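Local coordinates for protein alkane monooxygenase (Geobacillus thermodenitrificans, PDB 3B9O) that belongs to the luciferase-like monooxygenase family, is built on a TIM-barrel fold and holds a flavin mononucleotide in the model, at residues 38-51 and 377-390. Residues are numbered along the deposited sequence; the frame is centred on the assembly and turned at random.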
ATOM      1  N   TYR A  38       5.050   1.167  19.808  1.00 14.18           N
ATOM      2  CA  TYR A  38       3.880   1.662  19.052  1.00 13.30           C
ATOM      3  C   TYR A  38       3.504   0.625  17.973  1.00 14.74           C
ATOM      4  O   TYR A  38       2.342   0.191  17.879  1.00 12.84           O
ATOM      5  CB  TYR A  38       4.135   3.049  18.411  1.00 14.21           C
ATOM      6  CG  TYR A  38       3.023   3.427  17.436  1.00 17.42           C
ATOM      7  CD1 TYR A  38       1.801   3.938  17.903  1.00 13.33           C
ATOM      8  CD2 TYR A  38       3.159   3.184  16.070  1.00 14.81           C
ATOM      9  CE1 TYR A  38       0.761   4.221  17.034  1.00 12.86           C
ATOM     10  CE2 TYR A  38       2.120   3.471  15.187  1.00 12.02           C
ATOM     11  CZ  TYR A  38       0.942   3.990  15.677  1.00 16.16           C
ATOM     12  OH  TYR A  38      -0.065   4.267  14.806  1.00 16.75           O
ATOM     13  N   TRP A  39       4.502   0.218  17.184  1.00 11.99           N
ATOM     14  CA  TRP A  39       4.300  -0.705  16.045  1.00 14.11           C
ATOM     15  C   TRP A  39       3.807  -2.084  16.466  1.00 14.22           C
ATOM     16  O   TRP A  39       2.862  -2.599  15.876  1.00 17.39           O
ATOM     17  CB  TRP A  39       5.581  -0.764  15.204  1.00 10.62           C
ATOM     18  CG  TRP A  39       5.863   0.635  14.668  1.00  8.21           C
ATOM     19  CD1 TRP A  39       6.771   1.551  15.157  1.00 13.67           C
ATOM     20  CD2 TRP A  39       5.141   1.289  13.625  1.00 10.39           C
ATOM     21  NE1 TRP A  39       6.697   2.735  14.423  1.00 10.51           N
ATOM     22  CE2 TRP A  39       5.711   2.592  13.469  1.00 12.49           C
ATOM     23  CE3 TRP A  39       4.115   0.864  12.732  1.00 10.55           C
ATOM     24  CZ2 TRP A  39       5.256   3.498  12.490  1.00 17.41           C
ATOM     25  CZ3 TRP A  39       3.654   1.745  11.766  1.00  8.99           C
ATOM     26  CH2 TRP A  39       4.218   3.062  11.645  1.00 14.75           C
ATOM     27  N   THR A  40       4.412  -2.656  17.497  1.00 12.26           N
ATOM     28  CA  THR A  40       3.973  -3.978  17.980  1.00 10.91           C
ATOM     29  C   THR A  40       2.553  -3.892  18.585  1.00 14.70           C
ATOM     30  O   THR A  40       1.714  -4.762  18.335  1.00 15.53           O
ATOM     31  CB  THR A  40       4.962  -4.606  18.998  1.00 14.85           C
ATOM     32  OG1 THR A  40       5.159  -3.731  20.131  1.00 16.84           O
ATOM     33  CG2 THR A  40       6.300  -4.905  18.307  1.00 10.70           C
ATOM     34  N   GLU A  41       2.287  -2.852  19.367  1.00 13.27           N
ATOM     35  CA  GLU A  41       0.933  -2.652  19.940  1.00 10.27           C
ATOM     36  C   GLU A  41      -0.087  -2.464  18.805  1.00 18.16           C
ATOM     37  O   GLU A  41      -1.170  -3.043  18.833  1.00 16.57           O
ATOM     38  CB  GLU A  41       0.934  -1.426  20.831  1.00 20.69           C
ATOM     39  CG  GLU A  41       1.569  -1.648  22.245  1.00 20.21           C
ATOM     40  CD  GLU A  41       1.992  -0.326  22.912  1.00 22.60           C
ATOM     41  OE1 GLU A  41       1.480   0.747  22.529  1.00 20.59           O
ATOM     42  OE2 GLU A  41       2.870  -0.380  23.810  1.00 29.35           O
ATOM     43  N   LEU A  42       0.249  -1.637  17.818  1.00 13.85           N
ATOM     44  CA  LEU A  42      -0.598  -1.529  16.600  1.00 17.84           C
ATOM     45  C   LEU A  42      -0.923  -2.897  15.943  1.00 14.01           C
ATOM     46  O   LEU A  42      -2.101  -3.233  15.684  1.00 13.04           O
ATOM     47  CB  LEU A  42       0.001  -0.537  15.592  1.00 16.07           C
ATOM     48  CG  LEU A  42      -0.762  -0.311  14.278  1.00 15.27           C
ATOM     49  CD1 LEU A  42      -2.264   0.119  14.531  1.00  8.35           C
ATOM     50  CD2 LEU A  42      -0.037   0.687  13.328  1.00 12.50           C
ATOM     51  N   ALA A  43       0.129  -3.664  15.667  1.00 14.51           N
ATOM     52  CA  ALA A  43      -0.009  -4.963  15.021  1.00 19.93           C
ATOM     53  C   ALA A  43      -0.946  -5.845  15.851  1.00 17.51           C
ATOM     54  O   ALA A  43      -1.859  -6.480  15.310  1.00 15.07           O
ATOM     55  CB  ALA A  43       1.383  -5.644  14.858  1.00 12.61           C
ATOM     56  N   GLN A  44      -0.757  -5.814  17.173  1.00 15.99           N
ATOM     57  CA  GLN A  44      -1.587  -6.597  18.073  1.00 23.02           C
ATOM     58  C   GLN A  44      -3.057  -6.144  18.038  1.00 16.82           C
ATOM     59  O   GLN A  44      -3.968  -6.983  18.007  1.00 12.41           O
ATOM     60  CB  GLN A  44      -1.039  -6.556  19.512  1.00 15.13           C
ATOM     61  CG  GLN A  44       0.226  -7.426  19.720  1.00 10.61           C
ATOM     62  CD  GLN A  44       0.876  -7.141  21.076  1.00 23.94           C
ATOM     63  OE1 GLN A  44       1.196  -5.985  21.437  1.00 24.05           O
ATOM     64  NE2 GLN A  44       1.039  -8.184  21.846  1.00 22.89           N
ATOM     65  N   LEU A  45      -3.259  -4.828  18.095  1.00 17.82           N
ATOM     66  CA  LEU A  45      -4.611  -4.223  17.939  1.00 12.97           C
ATOM     67  C   LEU A  45      -5.266  -4.698  16.617  1.00 17.61           C
ATOM     68  O   LEU A  45      -6.428  -5.151  16.603  1.00 16.05           O
ATOM     69  CB  LEU A  45      -4.543  -2.684  18.008  1.00 15.05           C
ATOM     70  CG  LEU A  45      -5.842  -1.977  17.580  1.00 13.67           C
ATOM     71  CD1 LEU A  45      -6.954  -2.251  18.593  1.00 18.72           C
ATOM     72  CD2 LEU A  45      -5.582  -0.480  17.451  1.00 17.50           C
ATOM     73  N   LEU A  46      -4.535  -4.609  15.502  1.00 13.06           N
ATOM     74  CA  LEU A  46      -5.123  -4.900  14.186  1.00 16.78           C
ATOM     75  C   LEU A  46      -5.511  -6.376  14.080  1.00 24.53           C
ATOM     76  O   LEU A  46      -6.514  -6.719  13.455  1.00 14.96           O
ATOM     77  CB  LEU A  46      -4.154  -4.503  13.041  1.00 11.50           C
ATOM     78  CG  LEU A  46      -3.879  -2.987  13.020  1.00 12.91           C
ATOM     79  CD1 LEU A  46      -2.954  -2.639  11.869  1.00 13.35           C
ATOM     80  CD2 LEU A  46      -5.173  -2.157  12.938  1.00 10.25           C
ATOM     81  N   GLU A  47      -4.676  -7.245  14.648  1.00 16.86           N
ATOM     82  CA  GLU A  47      -4.973  -8.674  14.647  1.00 15.90           C
ATOM     83  C   GLU A  47      -6.188  -8.974  15.519  1.00 10.08           C
ATOM     84  O   GLU A  47      -7.026  -9.764  15.121  1.00 14.49           O
ATOM     85  CB  GLU A  47      -3.754  -9.489  15.082  1.00 18.53           C
ATOM     86  CG  GLU A  47      -4.018 -10.976  15.076  1.00 18.04           C
ATOM     87  CD  GLU A  47      -2.780 -11.780  14.772  1.00 19.26           C
ATOM     88  OE1 GLU A  47      -2.191 -12.372  15.704  1.00 18.59           O
ATOM     89  OE2 GLU A  47      -2.390 -11.797  13.615  1.00 17.48           O
ATOM     90  N   LYS A  48      -6.294  -8.326  16.690  1.00 13.30           N
ATOM     91  CA  LYS A  48      -7.518  -8.373  17.488  1.00 19.55           C
ATOM     92  C   LYS A  48      -8.769  -7.977  16.643  1.00 18.53           C
ATOM     93  O   LYS A  48      -9.803  -8.653  16.716  1.00 18.12           O
ATOM     94  CB  LYS A  48      -7.381  -7.549  18.797  1.00 16.15           C
ATOM     95  CG  LYS A  48      -8.708  -7.156  19.436  1.00 29.73           C
ATOM     96  CD  LYS A  48      -8.521  -6.152  20.638  1.00 79.63           C
ATOM     97  CE  LYS A  48      -9.598  -5.020  20.620  1.00 73.05           C
ATOM     98  NZ  LYS A  48      -9.749  -4.288  21.972  1.00 58.64           N
ATOM     99  N   GLY A  49      -8.676  -6.908  15.850  1.00 14.49           N
ATOM    100  CA  GLY A  49      -9.756  -6.524  14.938  1.00 16.82           C
ATOM    101  C   GLY A  49      -9.910  -7.317  13.648  1.00 20.17           C
ATOM    102  O   GLY A  49     -10.690  -6.920  12.775  1.00 16.79           O
ATOM    103  N   LYS A  50      -9.139  -8.403  13.503  1.00 19.25           N
ATOM    104  CA  LYS A  50      -9.134  -9.306  12.311  1.00 13.01           C
ATOM    105  C   LYS A  50      -8.772  -8.638  10.979  1.00 17.25           C
ATOM    106  O   LYS A  50      -9.151  -9.146   9.919  1.00 18.19           O
ATOM    107  CB  LYS A  50     -10.455 -10.122  12.158  1.00 18.56           C
ATOM    108  CG  LYS A  50     -11.012 -10.627  13.475  1.00 21.34           C
ATOM    109  CD  LYS A  50     -10.160 -11.726  14.064  1.00 23.28           C
ATOM    110  CE  LYS A  50     -10.696 -12.097  15.451  1.00 26.25           C
ATOM    111  NZ  LYS A  50      -9.858 -13.173  16.024  1.00 24.57           N
ATOM    112  N   PHE A  51      -8.042  -7.525  11.022  1.00 13.84           N
ATOM    113  CA  PHE A  51      -7.626  -6.869   9.787  1.00 14.73           C
ATOM    114  C   PHE A  51      -6.838  -7.834   8.883  1.00 14.27           C
ATOM    115  O   PHE A  51      -6.052  -8.597   9.386  1.00 16.51           O
ATOM    116  CB  PHE A  51      -6.726  -5.659  10.122  1.00 11.84           C
ATOM    117  CG  PHE A  51      -7.487  -4.365  10.355  1.00 19.96           C
ATOM    118  CD1 PHE A  51      -8.440  -4.264  11.373  1.00 27.01           C
ATOM    119  CD2 PHE A  51      -7.229  -3.242   9.577  1.00 16.79           C
ATOM    120  CE1 PHE A  51      -9.131  -3.065  11.595  1.00 28.52           C
ATOM    121  CE2 PHE A  51      -7.882  -2.037   9.810  1.00 14.89           C
ATOM    122  CZ  PHE A  51      -8.831  -1.950  10.832  1.00 20.98           C
ATOM    123  N   LEU A 377      -8.010   1.486   5.259  1.00 10.15           N
ATOM    124  CA  LEU A 377      -8.540   2.414   6.244  1.00 17.09           C
ATOM    125  C   LEU A 377      -7.515   3.521   6.620  1.00 12.79           C
ATOM    126  O   LEU A 377      -6.469   3.265   7.245  1.00 13.77           O
ATOM    127  CB  LEU A 377      -9.085   1.665   7.473  1.00 12.32           C
ATOM    128  CG  LEU A 377      -9.667   2.482   8.648  1.00 20.42           C
ATOM    129  CD1 LEU A 377     -10.858   3.351   8.231  1.00 19.48           C
ATOM    130  CD2 LEU A 377     -10.084   1.539   9.763  1.00 14.87           C
ATOM    131  N   VAL A 378      -7.878   4.746   6.244  1.00 14.10           N
ATOM    132  CA  VAL A 378      -7.096   5.934   6.439  1.00 18.96           C
ATOM    133  C   VAL A 378      -7.369   6.480   7.851  1.00 17.91           C
ATOM    134  O   VAL A 378      -8.536   6.504   8.305  1.00 14.16           O
ATOM    135  CB  VAL A 378      -7.468   7.030   5.364  1.00 19.22           C
ATOM    136  CG1 VAL A 378      -6.602   8.297   5.536  1.00 22.02           C
ATOM    137  CG2 VAL A 378      -7.323   6.461   3.924  1.00 15.96           C
ATOM    138  N   GLN A 379      -6.307   6.926   8.526  1.00 11.95           N
ATOM    139  CA  GLN A 379      -6.418   7.444   9.894  1.00 29.79           C
ATOM    140  C   GLN A 379      -6.544   8.970   9.968  1.00 18.69           C
ATOM    141  O   GLN A 379      -5.860   9.679   9.254  1.00 15.09           O
ATOM    142  CB  GLN A 379      -5.189   7.032  10.700  1.00 21.06           C
ATOM    143  CG  GLN A 379      -4.971   5.509  10.777  1.00 16.14           C
ATOM    144  CD  GLN A 379      -3.678   5.191  11.508  1.00 14.83           C
ATOM    145  OE1 GLN A 379      -2.667   4.871  10.882  1.00 17.22           O
ATOM    146  NE2 GLN A 379      -3.692   5.310  12.816  1.00 11.22           N
ATOM    147  N   TYR A 380      -7.409   9.448  10.855  1.00 14.71           N
ATOM    148  CA  TYR A 380      -7.389  10.840  11.277  1.00 19.31           C
ATOM    149  C   TYR A 380      -6.640  10.979  12.600  1.00 25.53           C
ATOM    150  O   TYR A 380      -5.999  11.999  12.842  1.00 20.95           O
ATOM    151  CB  TYR A 380      -8.802  11.383  11.488  1.00 17.36           C
ATOM    152  CG  TYR A 380      -9.587  11.646  10.234  1.00 26.34           C
ATOM    153  CD1 TYR A 380      -9.129  12.532   9.262  1.00 63.21           C
ATOM    154  CD2 TYR A 380     -10.834  11.058  10.050  1.00 59.14           C
ATOM    155  CE1 TYR A 380      -9.882  12.798   8.088  1.00 28.51           C
ATOM    156  CE2 TYR A 380     -11.596  11.316   8.894  1.00 43.76           C
ATOM    157  CZ  TYR A 380     -11.106  12.196   7.922  1.00 45.37           C
ATOM    158  OH  TYR A 380     -11.838  12.442   6.773  1.00 51.54           O
ATOM    159  N   VAL A 381      -6.769   9.970  13.466  1.00 19.72           N
ATOM    160  CA  VAL A 381      -6.047   9.971  14.735  1.00 18.07           C
ATOM    161  C   VAL A 381      -5.567   8.556  15.031  1.00 16.04           C
ATOM    162  O   VAL A 381      -6.240   7.580  14.675  1.00 18.55           O
ATOM    163  CB  VAL A 381      -6.930  10.634  15.902  1.00 26.87           C
ATOM    164  CG1 VAL A 381      -8.108   9.756  16.277  1.00 15.87           C
ATOM    165  CG2 VAL A 381      -6.114  10.917  17.104  1.00 29.05           C
ATOM    166  N   SER A 382      -4.378   8.451  15.619  1.00 15.90           N
ATOM    167  CA  SER A 382      -3.821   7.174  16.072  1.00 15.77           C
ATOM    168  C   SER A 382      -3.811   7.072  17.607  1.00 16.73           C
ATOM    169  O   SER A 382      -3.239   7.912  18.277  1.00 16.88           O
ATOM    170  CB  SER A 382      -2.393   7.029  15.558  1.00 16.83           C
ATOM    171  OG  SER A 382      -2.376   7.169  14.143  1.00 14.21           O
ATOM    172  N   PRO A 383      -4.341   5.972  18.160  1.00 20.11           N
ATOM    173  CA  PRO A 383      -4.994   4.844  17.501  1.00 10.53           C
ATOM    174  C   PRO A 383      -6.522   4.943  17.404  1.00 13.55           C
ATOM    175  O   PRO A 383      -7.153   3.955  17.052  1.00 19.40           O
ATOM    176  CB  PRO A 383      -4.626   3.672  18.432  1.00 18.33           C
ATOM    177  CG  PRO A 383      -4.691   4.312  19.791  1.00 23.81           C
ATOM    178  CD  PRO A 383      -4.151   5.722  19.597  1.00 17.28           C
ATOM    179  N   GLY A 384      -7.089   6.115  17.705  1.00 18.19           N
ATOM    180  CA  GLY A 384      -8.527   6.299  17.770  1.00 14.60           C
ATOM    181  C   GLY A 384      -9.284   5.833  16.524  1.00 19.73           C
ATOM    182  O   GLY A 384     -10.297   5.128  16.639  1.00 21.71           O
ATOM    183  N   THR A 385      -8.852   6.212  15.321  1.00 18.90           N
ATOM    184  CA  THR A 385      -9.658   5.693  14.179  1.00 24.18           C
ATOM    185  C   THR A 385      -9.725   4.174  14.130  1.00 14.28           C
ATOM    186  O   THR A 385     -10.798   3.630  13.966  1.00 14.40           O
ATOM    187  CB  THR A 385      -9.537   6.412  12.772  1.00 29.04           C
ATOM    188  OG1 THR A 385      -9.455   5.521  11.608  1.00 27.14           O
ATOM    189  CG2 THR A 385      -8.699   7.527  12.746  1.00  8.44           C
ATOM    190  N   PHE A 386      -8.590   3.502  14.299  1.00 14.83           N
ATOM    191  CA  PHE A 386      -8.579   2.037  14.259  1.00 19.18           C
ATOM    192  C   PHE A 386      -9.369   1.438  15.440  1.00 16.88           C
ATOM    193  O   PHE A 386     -10.133   0.476  15.276  1.00 13.33           O
ATOM    194  CB  PHE A 386      -7.137   1.506  14.250  1.00 14.00           C
ATOM    195  CG  PHE A 386      -6.359   1.800  12.974  1.00 14.82           C
ATOM    196  CD1 PHE A 386      -4.972   1.888  13.025  1.00 15.69           C
ATOM    197  CD2 PHE A 386      -6.990   1.913  11.725  1.00 16.75           C
ATOM    198  CE1 PHE A 386      -4.213   2.086  11.860  1.00 15.74           C
ATOM    199  CE2 PHE A 386      -6.240   2.178  10.549  1.00 11.90           C
ATOM    200  CZ  PHE A 386      -4.852   2.244  10.610  1.00  8.11           C
ATOM    201  N   VAL A 387      -9.165   1.982  16.640  1.00 13.06           N
ATOM    202  CA  VAL A 387      -9.881   1.505  17.833  1.00 17.37           C
ATOM    203  C   VAL A 387     -11.419   1.623  17.683  1.00 19.65           C
ATOM    204  O   VAL A 387     -12.154   0.669  17.924  1.00 15.99           O
ATOM    205  CB  VAL A 387      -9.404   2.277  19.126  1.00 18.60           C
ATOM    206  CG1 VAL A 387     -10.360   1.982  20.330  1.00 19.84           C
ATOM    207  CG2 VAL A 387      -7.938   1.902  19.468  1.00 13.95           C
ATOM    208  N   ASP A 388     -11.893   2.798  17.279  1.00 16.53           N
ATOM    209  CA  ASP A 388     -13.335   2.982  17.036  1.00 10.78           C
ATOM    210  C   ASP A 388     -13.856   2.048  15.944  1.00 16.89           C
ATOM    211  O   ASP A 388     -14.951   1.503  16.062  1.00 15.05           O
ATOM    212  CB  ASP A 388     -13.616   4.405  16.586  1.00 12.57           C
ATOM    213  CG  ASP A 388     -13.455   5.420  17.693  1.00 21.84           C
ATOM    214  OD1 ASP A 388     -13.257   5.003  18.859  1.00 21.04           O
ATOM    215  OD2 ASP A 388     -13.452   6.640  17.372  1.00 20.92           O
ATOM    216  N   PHE A 389     -13.070   1.875  14.875  1.00 16.22           N
ATOM    217  CA  PHE A 389     -13.465   0.974  13.797  1.00 15.01           C
ATOM    218  C   PHE A 389     -13.628  -0.466  14.334  1.00 16.52           C
ATOM    219  O   PHE A 389     -14.624  -1.137  14.063  1.00 17.43           O
ATOM    220  CB  PHE A 389     -12.444   0.975  12.642  1.00 14.10           C
ATOM    221  CG  PHE A 389     -12.903   0.177  11.436  1.00 14.76           C
ATOM    222  CD1 PHE A 389     -12.534  -1.172  11.301  1.00 13.78           C
ATOM    223  CD2 PHE A 389     -13.747   0.756  10.464  1.00 18.73           C
ATOM    224  CE1 PHE A 389     -12.965  -1.934  10.182  1.00 15.42           C
ATOM    225  CE2 PHE A 389     -14.184   0.009   9.336  1.00 14.26           C
ATOM    226  CZ  PHE A 389     -13.803  -1.339   9.210  1.00 21.79           C
ATOM    227  N   ILE A 390     -12.628  -0.926  15.072  1.00 14.68           N
ATOM    228  CA  ILE A 390     -12.651  -2.242  15.679  1.00 12.72           C
ATOM    229  C   ILE A 390     -13.773  -2.413  16.714  1.00 18.48           C
ATOM    230  O   ILE A 390     -14.450  -3.442  16.714  1.00 15.12           O
ATOM    231  CB  ILE A 390     -11.258  -2.633  16.249  1.00  9.91           C
ATOM    232  CG1 ILE A 390     -10.277  -2.793  15.072  1.00 12.29           C
ATOM    233  CG2 ILE A 390     -11.352  -3.962  17.062  1.00 15.00           C
ATOM    234  CD1 ILE A 390      -8.772  -2.885  15.413  1.00 14.21           C
TER
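I390 plugs the hollow at the C-terminal end of helix 38-48. Its CD1 lies 3.5 Å from L45 O and meets L45 CD1. CG2 rests on G49 CA at 3.7 Å. G49, just past the helix, has no side chain; here the backbones come closest, G49 CA 5.2 Å from I390 CA. K50, with positive phi, completes a Schellman motif that turns the chain, and F51 reaches back under I390. F51 CE1 touches I390 CG1 at 3.7 Å.

F51 wedges between L377, F386 and F389. L377 CD2 sits at the edge of the F51 ring, 3.9 Å from F51 CZ. The F51 edge points at the F386 face in an offset edge-to-face pair, planes at 72°. L46 CD2 covers one face of F386, and Q379 CG the opposite one. L42 CD1 presses on F386 CD1 at 3.6 Å. With chi1 at 169°, L45 extends away from its N toward helix 384-390, and CD2 settles against F386 CB and V387 CG2.

The two helix segments run nearly parallel, at 21°, with axes 10.3 Å apart. They are neighbouring outer helices of the TIM barrel. Beneath them strands 6-12 and 374-378 pair, and A9 of strand 6-12 touches L46 and F386.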